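Local coordinates for protein mediator of RNA polymerase II transcription subunit 18 (PDB 3C0T) that forms part of the Mediator coactivator, the bridge that conveys signals from gene-specific regulators to the RNA polymerase II machinery in regulated transcription, at residues L167-H172 with A187-V192. Residues are numbered along the deposited sequence; the frame is centred on the assembly and turned at random.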
loop_
_atom_site.group_PDB
_atom_site.type_symbol
_atom_site.label_atom_id
_atom_site.label_comp_id
_atom_site.label_asym_id
_atom_site.label_seq_id
_atom_site.Cartn_x
_atom_site.Cartn_y
_atom_site.Cartn_z
ATOM N N LEU A 167 -0.554 9.146 2.414
ATOM C CA LEU A 167 0.831 9.214 2.867
ATOM C C LEU A 167 1.028 8.060 3.835
ATOM O O LEU A 167 0.455 8.063 4.924
ATOM C CB LEU A 167 1.109 10.531 3.599
ATOM C CG LEU A 167 2.195 11.456 3.033
ATOM C CD1 LEU A 167 2.539 12.494 4.079
ATOM C CD2 LEU A 167 3.450 10.686 2.671
ATOM N N HIS A 168 1.836 7.080 3.443
ATOM C CA HIS A 168 2.093 5.906 4.274
ATOM C C HIS A 168 3.571 5.822 4.649
ATOM O O HIS A 168 4.435 5.691 3.778
ATOM C CB HIS A 168 1.671 4.643 3.513
ATOM C CG HIS A 168 1.809 3.374 4.300
ATOM N ND1 HIS A 168 1.537 2.135 3.761
ATOM C CD2 HIS A 168 2.187 3.149 5.580
ATOM C CE1 HIS A 168 1.742 1.203 4.673
ATOM N NE2 HIS A 168 2.139 1.791 5.786
ATOM N N VAL A 169 3.859 5.910 5.945
ATOM C CA VAL A 169 5.235 5.831 6.426
ATOM C C VAL A 169 5.394 4.505 7.159
ATOM O O VAL A 169 4.595 4.175 8.039
ATOM C CB VAL A 169 5.565 6.991 7.393
ATOM C CG1 VAL A 169 7.046 6.948 7.767
ATOM C CG2 VAL A 169 5.220 8.327 6.733
ATOM N N TYR A 170 6.423 3.744 6.806
ATOM C CA TYR A 170 6.607 2.449 7.433
ATOM C C TYR A 170 8.032 1.932 7.417
ATOM O O TYR A 170 8.904 2.458 6.726
ATOM C CB TYR A 170 5.723 1.401 6.741
ATOM C CG TYR A 170 6.070 1.186 5.276
ATOM C CD1 TYR A 170 5.580 2.040 4.286
ATOM C CD2 TYR A 170 6.932 0.159 4.886
ATOM C CE1 TYR A 170 5.945 1.878 2.941
ATOM C CE2 TYR A 170 7.305 -0.008 3.551
ATOM C CZ TYR A 170 6.810 0.859 2.584
ATOM O OH TYR A 170 7.210 0.724 1.263
ATOM N N THR A 171 8.245 0.887 8.207
ATOM C CA THR A 171 9.519 0.213 8.276
ATOM C C THR A 171 9.204 -1.216 8.693
ATOM O O THR A 171 8.182 -1.469 9.335
ATOM C CB THR A 171 10.473 0.871 9.280
ATOM O OG1 THR A 171 11.759 0.252 9.157
ATOM C CG2 THR A 171 9.964 0.721 10.706
ATOM N N HIS A 172 10.061 -2.151 8.303
ATOM C CA HIS A 172 9.845 -3.552 8.631
ATOM C C HIS A 172 10.881 -4.103 9.610
ATOM O O HIS A 172 12.071 -3.788 9.522
ATOM C CB HIS A 172 9.876 -4.404 7.361
ATOM C CG HIS A 172 8.752 -4.128 6.414
ATOM N ND1 HIS A 172 7.428 -4.319 6.751
ATOM C CD2 HIS A 172 8.754 -3.693 5.130
ATOM C CE1 HIS A 172 6.664 -4.015 5.716
ATOM N NE2 HIS A 172 7.443 -3.633 4.721
ATOM N N ALA A 187 11.320 4.512 17.120
ATOM C CA ALA A 187 12.087 5.733 17.304
ATOM C C ALA A 187 12.300 6.381 15.937
ATOM O O ALA A 187 12.225 7.603 15.801
ATOM C CB ALA A 187 13.429 5.418 17.962
ATOM N N ASN A 188 12.559 5.568 14.917
ATOM C CA ASN A 188 12.756 6.116 13.577
ATOM C C ASN A 188 11.460 6.721 13.028
ATOM O O ASN A 188 11.485 7.769 12.383
ATOM C CB ASN A 188 13.289 5.046 12.621
ATOM C CG ASN A 188 14.777 4.804 12.801
ATOM O OD1 ASN A 188 15.539 5.736 13.082
ATOM N ND2 ASN A 188 15.205 3.559 12.618
ATOM N N LEU A 189 10.336 6.067 13.288
ATOM C CA LEU A 189 9.057 6.585 12.831
ATOM C C LEU A 189 8.800 7.929 13.502
ATOM O O LEU A 189 8.329 8.874 12.861
ATOM C CB LEU A 189 7.918 5.609 13.159
ATOM C CG LEU A 189 7.805 4.400 12.223
ATOM C CD1 LEU A 189 6.619 3.548 12.620
ATOM C CD2 LEU A 189 7.642 4.876 10.789
ATOM N N THR A 190 9.127 8.021 14.789
ATOM C CA THR A 190 8.923 9.262 15.527
ATOM C C THR A 190 9.729 10.412 14.927
ATOM O O THR A 190 9.248 11.537 14.852
ATOM C CB THR A 190 9.287 9.087 17.016
ATOM O OG1 THR A 190 8.261 8.323 17.658
ATOM C CG2 THR A 190 9.412 10.431 17.714
ATOM N N LYS A 191 10.950 10.123 14.499
ATOM C CA LYS A 191 11.797 11.138 13.894
ATOM C C LYS A 191 11.177 11.628 12.577
ATOM O O LYS A 191 11.108 12.832 12.324
ATOM C CB LYS A 191 13.191 10.567 13.612
ATOM C CG LYS A 191 13.953 10.037 14.832
ATOM C CD LYS A 191 15.360 9.638 14.406
ATOM C CE LYS A 191 16.202 9.092 15.550
ATOM N NZ LYS A 191 15.938 7.665 15.854
ATOM N N VAL A 192 10.737 10.692 11.736
ATOM C CA VAL A 192 10.134 11.042 10.455
ATOM C C VAL A 192 8.835 11.817 10.680
ATOM O O VAL A 192 8.540 12.765 9.966
ATOM C CB VAL A 192 9.852 9.769 9.613
ATOM C CG1 VAL A 192 9.218 10.136 8.278
ATOM C CG2 VAL A 192 11.146 9.016 9.391
#
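Val169 meets Leu189 and Val192 chiefly through methyl groups, and these apolar contacts join the strand to the helix. Its CG1 is the shared atom, 3.7 Å from Leu189 CD2 and 3.9 Å from Val192 CG1. Placed anti to the backbone N by a chi1 of -175°, CG1 meets two residues three apart on the same helix face. The two approaches differ: Val169 and Val192 reach toward each other tip to tip, whereas Val169 and Leu189 pass alongside in opposite directions. The bond to CB of Leu189 runs across the interface and not into it, yet the CD2 branch comes nearer to the strand and also lies 4.3 Å from Tyr170 CA, so it packs on backbone as well as on a side chain.

Polar bonds lie within the helix or go from the strand to other neighbours, as from Thr171 OG1 to Asp135 O. In the helix, Val192 N donates to Asn188 O at 3.1 Å, while Lys191 NZ makes a weak bond to Asn188 OD1.

Ring packing is confined to the strand: Tyr170 points away from the helix, and its CD1 lies 3.7 Å above the centre of the His168 ring.

Axes 9.0 Å apart at their closest and 156° between chain directions describe a helix running nearly antiparallel to the strand on one side of the sheet. Strand 165-173 is flanked by strands 2-10 and 136-146, both antiparallel to it. Helix 179-196 also touches both neighbours, Leu189 on Leu4 and Val192 on Thr136, and so packs against the outside of the curled, barrel-like Med18 sheet.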